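Local coordinates for protein Dye type peroxidase A (Streptomyces lividans 1326, PDB 6GZW) that is a haem-containing dye-decolourising-type peroxidase that probably uses hydrogen peroxide to oxidise dyes and other organic substrates, at residues A[289-292]-A[297-300]; A[33-38]-A[143-148]. All blocks are in the same frame, centred on the assembly; numbering follows the deposited sequence.

Contact 1. Residues A[289-292]-A[297-300]; sequences TRPD and AAMV. With HEM (protoporphyrin IX containing Fe), chain C.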
ATOM      1  N   THR A 289      18.909  -7.503 -22.048  1.00 12.63           N
ATOM      2  CA  THR A 289      18.006  -8.485 -21.427  1.00 12.36           C
ATOM      3  C   THR A 289      17.177  -9.328 -22.429  1.00 12.31           C
ATOM      4  O   THR A 289      16.530 -10.301 -22.031  1.00 12.77           O
ATOM      5  CB  THR A 289      16.989  -7.762 -20.513  1.00 12.13           C
ATOM      6  OG1 THR A 289      16.358  -6.754 -21.297  1.00 11.79           O
ATOM      7  CG2 THR A 289      17.651  -7.158 -19.310  1.00 12.47           C
ATOM      8  N   ARG A 290      17.213  -8.998 -23.725  1.00 11.39           N
ATOM      9  CA  ARG A 290      16.372  -9.693 -24.705  1.00 12.62           C
ATOM     10  C   ARG A 290      16.728 -11.186 -24.821  1.00 13.30           C
ATOM     11  O   ARG A 290      17.924 -11.567 -24.741  1.00 13.79           O
ATOM     12  CB  ARG A 290      16.487  -9.053 -26.083  1.00 12.58           C
ATOM     13  CG  ARG A 290      15.993  -7.609 -26.227  1.00 12.92           C
ATOM     14  CD  ARG A 290      16.540  -6.953 -27.496  1.00 13.59           C
ATOM     15  NE  ARG A 290      16.038  -7.644 -28.673  1.00 13.04           N
ATOM     16  CZ  ARG A 290      14.961  -7.300 -29.382  1.00 14.67           C
ATOM     17  NH1 ARG A 290      14.199  -6.257 -29.047  1.00 14.29           N
ATOM     18  NH2 ARG A 290      14.602  -8.049 -30.439  1.00 15.93           N
ATOM     19  N   PRO A 291      15.709 -12.042 -25.016  1.00 14.16           N
ATOM     20  CA  PRO A 291      16.033 -13.448 -25.272  1.00 14.30           C
ATOM     21  C   PRO A 291      17.010 -13.639 -26.445  1.00 14.81           C
ATOM     22  O   PRO A 291      17.911 -14.460 -26.334  1.00 14.42           O
ATOM     23  CB  PRO A 291      14.655 -14.105 -25.515  1.00 13.87           C
ATOM     24  CG  PRO A 291      13.680 -13.234 -24.741  1.00 13.84           C
ATOM     25  CD  PRO A 291      14.251 -11.838 -24.844  1.00 13.66           C
ATOM     26  N   ASP A 292      16.876 -12.837 -27.509  1.00 15.16           N
ATOM     27  CA  ASP A 292      17.812 -12.961 -28.651  1.00 15.78           C
ATOM     28  C   ASP A 292      19.280 -12.490 -28.399  1.00 16.34           C
ATOM     29  O   ASP A 292      20.151 -12.706 -29.258  1.00 17.41           O
ATOM     30  CB  ASP A 292      17.207 -12.390 -29.934  1.00 15.92           C
ATOM     31  CG  ASP A 292      17.031 -10.892 -29.913  1.00 16.28           C
ATOM     32  OD1 ASP A 292      17.600 -10.164 -29.063  1.00 16.54           O
ATOM     33  OD2 ASP A 292      16.297 -10.455 -30.806  1.00 17.97           O
ATOM     34  N   ALA A 297      17.243 -17.312 -23.544  1.00 14.67           N
ATOM     35  CA  ALA A 297      16.799 -17.157 -22.142  1.00 14.26           C
ATOM     36  C   ALA A 297      15.656 -16.135 -22.024  1.00 15.48           C
ATOM     37  O   ALA A 297      15.702 -15.061 -22.648  1.00 15.25           O
ATOM     38  CB  ALA A 297      17.960 -16.767 -21.271  1.00 13.42           C
ATOM     39  N   ALA A 298      14.614 -16.499 -21.274  1.00 14.98           N
ATOM     40  CA  ALA A 298      13.386 -15.720 -21.251  1.00 14.33           C
ATOM     41  C   ALA A 298      12.665 -15.964 -19.955  1.00 13.83           C
ATOM     42  O   ALA A 298      12.912 -16.955 -19.271  1.00 15.02           O
ATOM     43  CB  ALA A 298      12.478 -16.098 -22.420  1.00 14.78           C
ATOM     44  N   MET A 299      11.797 -15.018 -19.616  1.00 13.52           N
ATOM     45  CA  MET A 299      11.020 -15.112 -18.383  1.00 13.27           C
ATOM     46  C   MET A 299       9.786 -14.243 -18.514  1.00 13.09           C
ATOM     47  O   MET A 299       9.793 -13.270 -19.236  1.00 13.68           O
ATOM     48  CB  MET A 299      11.878 -14.661 -17.189  1.00 13.49           C
ATOM     49  CG  MET A 299      12.197 -13.160 -17.171  1.00 13.74           C
ATOM     50  SD  MET A 299      13.721 -12.751 -16.323  1.00 15.19           S
ATOM     51  CE  MET A 299      14.834 -13.315 -17.601  1.00 14.40           C
ATOM     52  N   VAL A 300       8.734 -14.590 -17.772  1.00 13.26           N
ATOM     53  CA  VAL A 300       7.607 -13.679 -17.532  1.00 13.49           C
ATOM     54  C   VAL A 300       7.968 -12.834 -16.316  1.00 12.50           C
ATOM     55  O   VAL A 300       8.553 -13.330 -15.356  1.00 12.85           O
ATOM     56  CB  VAL A 300       6.282 -14.436 -17.354  1.00 13.79           C
ATOM     57  CG1 VAL A 300       5.234 -13.623 -16.592  1.00 14.01           C
ATOM     58  CG2 VAL A 300       5.728 -14.840 -18.723  1.00 14.68           C
TER
HETATM   59  CHA HEM C 501      12.750  -4.981 -19.796  1.00 10.16           C
HETATM   60  CHB HEM C 501      13.216  -1.960 -16.041  1.00 10.00           C
HETATM   61  CHC HEM C 501      15.343  -5.526 -13.521  1.00 10.15           C
HETATM   62  CHD HEM C 501      14.869  -8.515 -17.262  1.00 10.57           C
HETATM   63  C1A HEM C 501      12.693  -3.861 -19.006  1.00 10.27           C
HETATM   64  C2A HEM C 501      12.197  -2.595 -19.435  1.00 10.63           C
HETATM   65  C3A HEM C 501      12.336  -1.759 -18.375  1.00 10.79           C
HETATM   66  C4A HEM C 501      12.923  -2.500 -17.297  1.00 10.25           C
HETATM   67  CMA HEM C 501      11.933  -0.307 -18.284  1.00 11.03           C
HETATM   68  CAA HEM C 501      11.637  -2.235 -20.805  1.00 11.27           C
HETATM   69  CBA HEM C 501      10.140  -2.413 -21.010  1.00 11.81           C
HETATM   70  CGA HEM C 501       9.754  -3.854 -21.011  1.00 12.79           C
HETATM   71  O1A HEM C 501       9.853  -4.582 -22.035  1.00 12.80           O
HETATM   72  O2A HEM C 501       9.330  -4.383 -19.943  1.00 12.77           O
HETATM   73  C1B HEM C 501      13.824  -2.693 -15.006  1.00 10.07           C
HETATM   74  C2B HEM C 501      14.073  -2.178 -13.700  1.00  9.79           C
HETATM   75  C3B HEM C 501      14.677  -3.150 -12.966  1.00  9.85           C
HETATM   76  C4B HEM C 501      14.782  -4.326 -13.883  1.00 10.15           C
HETATM   77  CMB HEM C 501      13.769  -0.785 -13.241  1.00  9.86           C
HETATM   78  CAB HEM C 501      15.062  -3.160 -11.539  1.00  9.86           C
HETATM   79  CBB HEM C 501      14.488  -2.416 -10.608  1.00  9.80           C
HETATM   80  C1C HEM C 501      15.451  -6.642 -14.322  1.00 10.56           C
HETATM   81  C2C HEM C 501      16.039  -7.870 -13.921  1.00 10.98           C
HETATM   82  C3C HEM C 501      15.917  -8.723 -15.003  1.00 11.29           C
HETATM   83  C4C HEM C 501      15.219  -8.005 -16.040  1.00 10.58           C
HETATM   84  CMC HEM C 501      16.698  -8.190 -12.615  1.00 11.26           C
HETATM   85  CAC HEM C 501      16.408 -10.110 -15.183  1.00 10.81           C
HETATM   86  CBC HEM C 501      17.414 -10.713 -14.529  1.00 11.13           C
HETATM   87  C1D HEM C 501      14.182  -7.752 -18.215  1.00 10.03           C
HETATM   88  C2D HEM C 501      13.769  -8.373 -19.487  1.00 10.20           C
HETATM   89  C3D HEM C 501      13.180  -7.397 -20.204  1.00 10.17           C
HETATM   90  C4D HEM C 501      13.245  -6.182 -19.341  1.00 10.06           C
HETATM   91  CMD HEM C 501      13.935  -9.833 -19.898  1.00  9.84           C
HETATM   92  CAD HEM C 501      12.592  -7.549 -21.597  1.00 10.17           C
HETATM   93  CBD HEM C 501      13.655  -7.419 -22.693  1.00 10.24           C
HETATM   94  CGD HEM C 501      13.048  -7.646 -24.043  1.00 10.87           C
HETATM   95  O1D HEM C 501      12.655  -6.669 -24.741  1.00 11.87           O
HETATM   96  O2D HEM C 501      12.914  -8.817 -24.454  1.00 10.60           O
HETATM   97  NA  HEM C 501      13.227  -3.770 -17.730  1.00 10.72           N
HETATM   98  NB  HEM C 501      14.283  -3.948 -15.065  1.00 10.02           N
HETATM   99  NC  HEM C 501      15.021  -6.713 -15.605  1.00 10.65           N
HETATM  100  ND  HEM C 501      13.939  -6.430 -18.199  1.00 10.32           N
HETATM  101 FE   HEM C 501      14.131  -5.220 -16.701  1.00 10.78          FE
HETATM  102  O   HOH W   1      15.099 -12.572 -21.471  1.00 15.46           O
HETATM  103  O   HOH W   2      12.399  -5.819 -15.944  1.00 14.68           O

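Contact 2. Residues A[33-38]-A[143-148]; sequences VAFDLA and RAIQRD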
ATOM      1  N   VAL A  33       5.085 -13.326   1.105  1.00 11.93           N
ATOM      2  CA  VAL A  33       5.451 -13.786   2.435  1.00 12.61           C
ATOM      3  C   VAL A  33       6.169 -15.126   2.309  1.00 13.12           C
ATOM      4  O   VAL A  33       5.829 -15.912   1.433  1.00 14.22           O
ATOM      5  CB  VAL A  33       4.204 -13.830   3.345  1.00 13.77           C
ATOM      6  CG1 VAL A  33       3.076 -14.620   2.725  1.00 15.35           C
ATOM      7  CG2 VAL A  33       4.531 -14.295   4.752  1.00 13.69           C
ATOM      8  N   ALA A  34       7.227 -15.313   3.099  1.00 12.59           N
ATOM      9  CA  ALA A  34       7.903 -16.580   3.227  1.00 12.61           C
ATOM     10  C   ALA A  34       7.698 -17.120   4.635  1.00 12.94           C
ATOM     11  O   ALA A  34       7.691 -16.352   5.601  1.00 13.15           O
ATOM     12  CB  ALA A  34       9.384 -16.422   2.904  1.00 12.73           C
ATOM     13  N   PHE A  35       7.535 -18.443   4.743  1.00 12.73           N
ATOM     14  CA  PHE A  35       7.381 -19.134   6.010  1.00 12.69           C
ATOM     15  C   PHE A  35       8.492 -20.174   6.167  1.00 13.27           C
ATOM     16  O   PHE A  35       8.894 -20.776   5.154  1.00 12.52           O
ATOM     17  CB  PHE A  35       6.035 -19.866   6.070  1.00 12.64           C
ATOM     18  CG  PHE A  35       4.837 -18.972   6.060  1.00 12.39           C
ATOM     19  CD1 PHE A  35       4.281 -18.564   4.857  1.00 12.17           C
ATOM     20  CD2 PHE A  35       4.199 -18.583   7.237  1.00 12.29           C
ATOM     21  CE1 PHE A  35       3.157 -17.758   4.797  1.00 12.12           C
ATOM     22  CE2 PHE A  35       3.058 -17.762   7.182  1.00 12.81           C
ATOM     23  CZ  PHE A  35       2.546 -17.344   5.956  1.00 12.46           C
ATOM     24  N   ASP A  36       8.969 -20.371   7.390  1.00 13.77           N
ATOM     25  CA  ASP A  36       9.807 -21.526   7.733  1.00 14.14           C
ATOM     26  C   ASP A  36       9.053 -22.514   8.583  1.00 14.55           C
ATOM     27  O   ASP A  36       8.348 -22.146   9.529  1.00 15.19           O
ATOM     28  CB  ASP A  36      11.077 -21.110   8.467  1.00 14.22           C
ATOM     29  CG  ASP A  36      12.073 -20.415   7.555  1.00 14.13           C
ATOM     30  OD1 ASP A  36      12.107 -20.723   6.355  1.00 14.17           O
ATOM     31  OD2 ASP A  36      12.860 -19.591   8.065  1.00 15.02           O
ATOM     32  N   LEU A  37       9.189 -23.784   8.259  1.00 14.47           N
ATOM     33  CA  LEU A  37       8.562 -24.819   9.080  1.00 15.01           C
ATOM     34  C   LEU A  37       9.093 -24.793  10.511  1.00 15.13           C
ATOM     35  O   LEU A  37      10.281 -24.584  10.747  1.00 16.97           O
ATOM     36  CB  LEU A  37       8.792 -26.197   8.441  1.00 15.06           C
ATOM     37  CG  LEU A  37       8.038 -26.452   7.137  1.00 15.08           C
ATOM     38  CD1 LEU A  37       8.586 -27.707   6.493  1.00 16.29           C
ATOM     39  CD2 LEU A  37       6.566 -26.607   7.351  1.00 16.44           C
ATOM     40  N   ALA A  38       8.173 -24.961  11.449  1.00 15.96           N
ATOM     41  CA  ALA A  38       8.500 -25.004  12.850  1.00 17.65           C
ATOM     42  C   ALA A  38       9.129 -26.353  13.207  1.00 18.47           C
ATOM     43  O   ALA A  38       8.963 -27.346  12.499  1.00 17.36           O
ATOM     44  CB  ALA A  38       7.232 -24.792  13.668  1.00 18.08           C
ATOM     45  N   ARG A 143      -3.647 -12.153   6.060  1.00 11.19           N
ATOM     46  CA  ARG A 143      -3.873 -12.510   7.440  1.00 10.85           C
ATOM     47  C   ARG A 143      -4.426 -13.927   7.571  1.00 11.16           C
ATOM     48  O   ARG A 143      -4.028 -14.690   8.463  1.00 11.13           O
ATOM     49  CB  ARG A 143      -4.816 -11.473   8.060  1.00 10.90           C
ATOM     50  CG  ARG A 143      -5.121 -11.653   9.551  1.00 11.35           C
ATOM     51  CD  ARG A 143      -3.875 -11.726  10.427  1.00 11.04           C
ATOM     52  NE  ARG A 143      -4.216 -11.784  11.852  1.00 11.26           N
ATOM     53  CZ  ARG A 143      -3.347 -11.896  12.861  1.00 11.38           C
ATOM     54  NH1 ARG A 143      -2.046 -12.001  12.664  1.00 11.70           N
ATOM     55  NH2 ARG A 143      -3.809 -11.904  14.109  1.00 11.72           N
ATOM     56  N   ALA A 144      -5.327 -14.315   6.660  1.00 10.52           N
ATOM     57  CA  ALA A 144      -5.903 -15.662   6.723  1.00 10.79           C
ATOM     58  C   ALA A 144      -4.867 -16.736   6.427  1.00 11.31           C
ATOM     59  O   ALA A 144      -4.793 -17.758   7.137  1.00 11.97           O
ATOM     60  CB  ALA A 144      -7.090 -15.760   5.806  1.00 10.49           C
ATOM     61  N   ILE A 145      -4.047 -16.502   5.407  1.00 11.11           N
ATOM     62  CA  ILE A 145      -2.965 -17.425   5.082  1.00 11.73           C
ATOM     63  C   ILE A 145      -1.977 -17.492   6.243  1.00 11.90           C
ATOM     64  O   ILE A 145      -1.582 -18.576   6.690  1.00 12.51           O
ATOM     65  CB  ILE A 145      -2.315 -16.994   3.754  1.00 12.10           C
ATOM     66  CG1 ILE A 145      -3.295 -17.241   2.583  1.00 12.44           C
ATOM     67  CG2 ILE A 145      -0.938 -17.609   3.529  1.00 13.06           C
ATOM     68  CD1 ILE A 145      -3.577 -18.702   2.278  1.00 12.82           C
ATOM     69  N   GLN A 146      -1.594 -16.338   6.787  1.00 12.53           N
ATOM     70  CA  GLN A 146      -0.646 -16.346   7.889  1.00 13.55           C
ATOM     71  C   GLN A 146      -1.165 -17.050   9.144  1.00 14.43           C
ATOM     72  O   GLN A 146      -0.411 -17.773   9.788  1.00 15.44           O
ATOM     73  CB  GLN A 146      -0.165 -14.928   8.194  1.00 14.81           C
ATOM     74  CG  GLN A 146       0.734 -14.783   9.425  1.00 15.41           C
ATOM     75  CD  GLN A 146      -0.010 -14.196  10.606  1.00 15.44           C
ATOM     76  OE1 GLN A 146      -0.966 -13.433  10.432  1.00 15.65           O
ATOM     77  NE2 GLN A 146       0.409 -14.550  11.809  1.00 16.58           N
ATOM     78  N   ARG A 147      -2.437 -16.851   9.460  1.00 14.57           N
ATOM     79  CA  ARG A 147      -3.086 -17.528  10.583  1.00 14.88           C
ATOM     80  C   ARG A 147      -3.310 -19.030  10.361  1.00 15.84           C
ATOM     81  O   ARG A 147      -3.329 -19.803  11.339  1.00 16.34           O
ATOM     82  CB  ARG A 147      -4.399 -16.825  10.927  1.00 14.90           C
ATOM     83  CG  ARG A 147      -4.205 -15.454  11.526  1.00 15.45           C
ATOM     84  CD  ARG A 147      -3.902 -15.532  13.000  1.00 15.07           C
ATOM     85  NE  ARG A 147      -5.107 -15.771  13.782  1.00 15.58           N
ATOM     86  CZ  ARG A 147      -5.123 -15.916  15.103  1.00 16.15           C
ATOM     87  NH1 ARG A 147      -3.986 -15.863  15.805  1.00 16.71           N
ATOM     88  NH2 ARG A 147      -6.278 -16.115  15.742  1.00 17.22           N
ATOM     89  N   ASP A 148      -3.465 -19.466   9.104  1.00 15.44           N
ATOM     90  CA  ASP A 148      -3.469 -20.914   8.794  1.00 16.04           C
ATOM     91  C   ASP A 148      -2.156 -21.609   9.124  1.00 15.94           C
ATOM     92  O   ASP A 148      -2.144 -22.829   9.398  1.00 15.16           O
ATOM     93  CB  ASP A 148      -3.704 -21.187   7.312  1.00 16.19           C
ATOM     94  CG  ASP A 148      -5.141 -21.089   6.892  1.00 16.75           C
ATOM     95  OD1 ASP A 148      -6.063 -21.096   7.728  1.00 17.65           O
ATOM     96  OD2 ASP A 148      -5.352 -21.034   5.663  1.00 17.17           O
TER

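Contact 1. Residues A[289-292]-A[297-300]
P291 meets A297 through a carbon donor: its CA lies 3.1 Å from A297 O in a CA-H...O contact bent to 130° at the hydrogen. This pairing closes a loop of the haem pocket in the C-terminal half of the Dyp-type peroxidase fold, between helix 285-288 and strand 300-310, and no direct hydrogen bond joins the two segments. A water takes that role, donating to T289 O at 2.7 Å and to A297 O at 2.8 Å, so that A297 O receives the water as well as the proline. Alongside, P291 CG rests on the A298 methyl (CB) at 3.9 Å.

The same loop lines the porphyrin. T289 lies over pyrrole ring D, with CB 3.4 Å from haem C2D, on the haem side away from the iron-bound water; its OG1 is hydrogen-bonded to H285 O. R290 folds back at chi3 (64°), which brings its guanidinium side-on to D292, NE and NH2 each taking one carboxylate oxygen from the syn side. A leucine here would probably leave the D292 carboxylate without its charge partner and less firmly fixed in rotation. Helix 333-343 backs the pocket, its V336 touching both T289 and M299. The CD of P291 lies 3.3 Å from propionate oxygen O2D of the haem.

Contact 2. Residues A[33-38]-A[143-148]
A phenylalanine projecting from a sheet onto the helix that covers it makes this contact: F35 of strand 29-37 reaches helix 135-149 at I145 and Q146. It lies in the N-terminal half of the protein, whose beta-alpha-beta-beta-alpha-beta order and 4-1-3-2 strand arrangement are those of a ferredoxin-like fold. The phenyl ring does all the touching, and does so with its far end. CZ comes 3.9 Å from Q146 CA, which sits at the ring edge near the ring plane, while I145 CG2 approaches the same CZ obliquely at 4.3 Å. With CG beside the backbone N and anti to the carbonyl carbon (chi1 -65°), the ring stands out from the strand toward the helix backbone.

Other residues also line the ring. W53 of helix 43-61 meets it with the planes at about 50°, and the same tryptophan donates through NE1 to I145 O, while V128 and V155 of the flanking strands also touch F35.

The amide of Q146 turns away from the phenyl group. Its OE1 accepts R143 NH1 at 2.9 Å on a lone pair in the carbonyl plane, although the oxygen lies 30° out of the guanidinium plane. R147 CD covers one face of that guanidinium, and R143 forms salt bridges to D231 and E234 of the second subunit. F35 thus meets only carbon atoms of the helix, while R143 and R147 carry charge to the second subunit; with no hydrogen bond between strand and helix here, their contact probably rests on shape and dispersion.

How the contacts relate
Contacts 1 and 2 belong to different halves of the chain and lie on opposite sides of its centre. Their own centres are 33 Å apart and their nearest atoms about 17 Å, so neither touches the other. What relates them is the antiparallel strand arrangement that runs through both halves: contact 1 leads into strand 300-310, outermost at one end, while strand 29-37 of contact 2 is next to the outermost strand 153-162 at the other. Only contact 1 borders the haem, through T289, R290, P291 and M299. The dimer offers a second connection, since Q146 of contact 2 packs on F310 of the second subunit, the last residue of that subunit's strand 300-310.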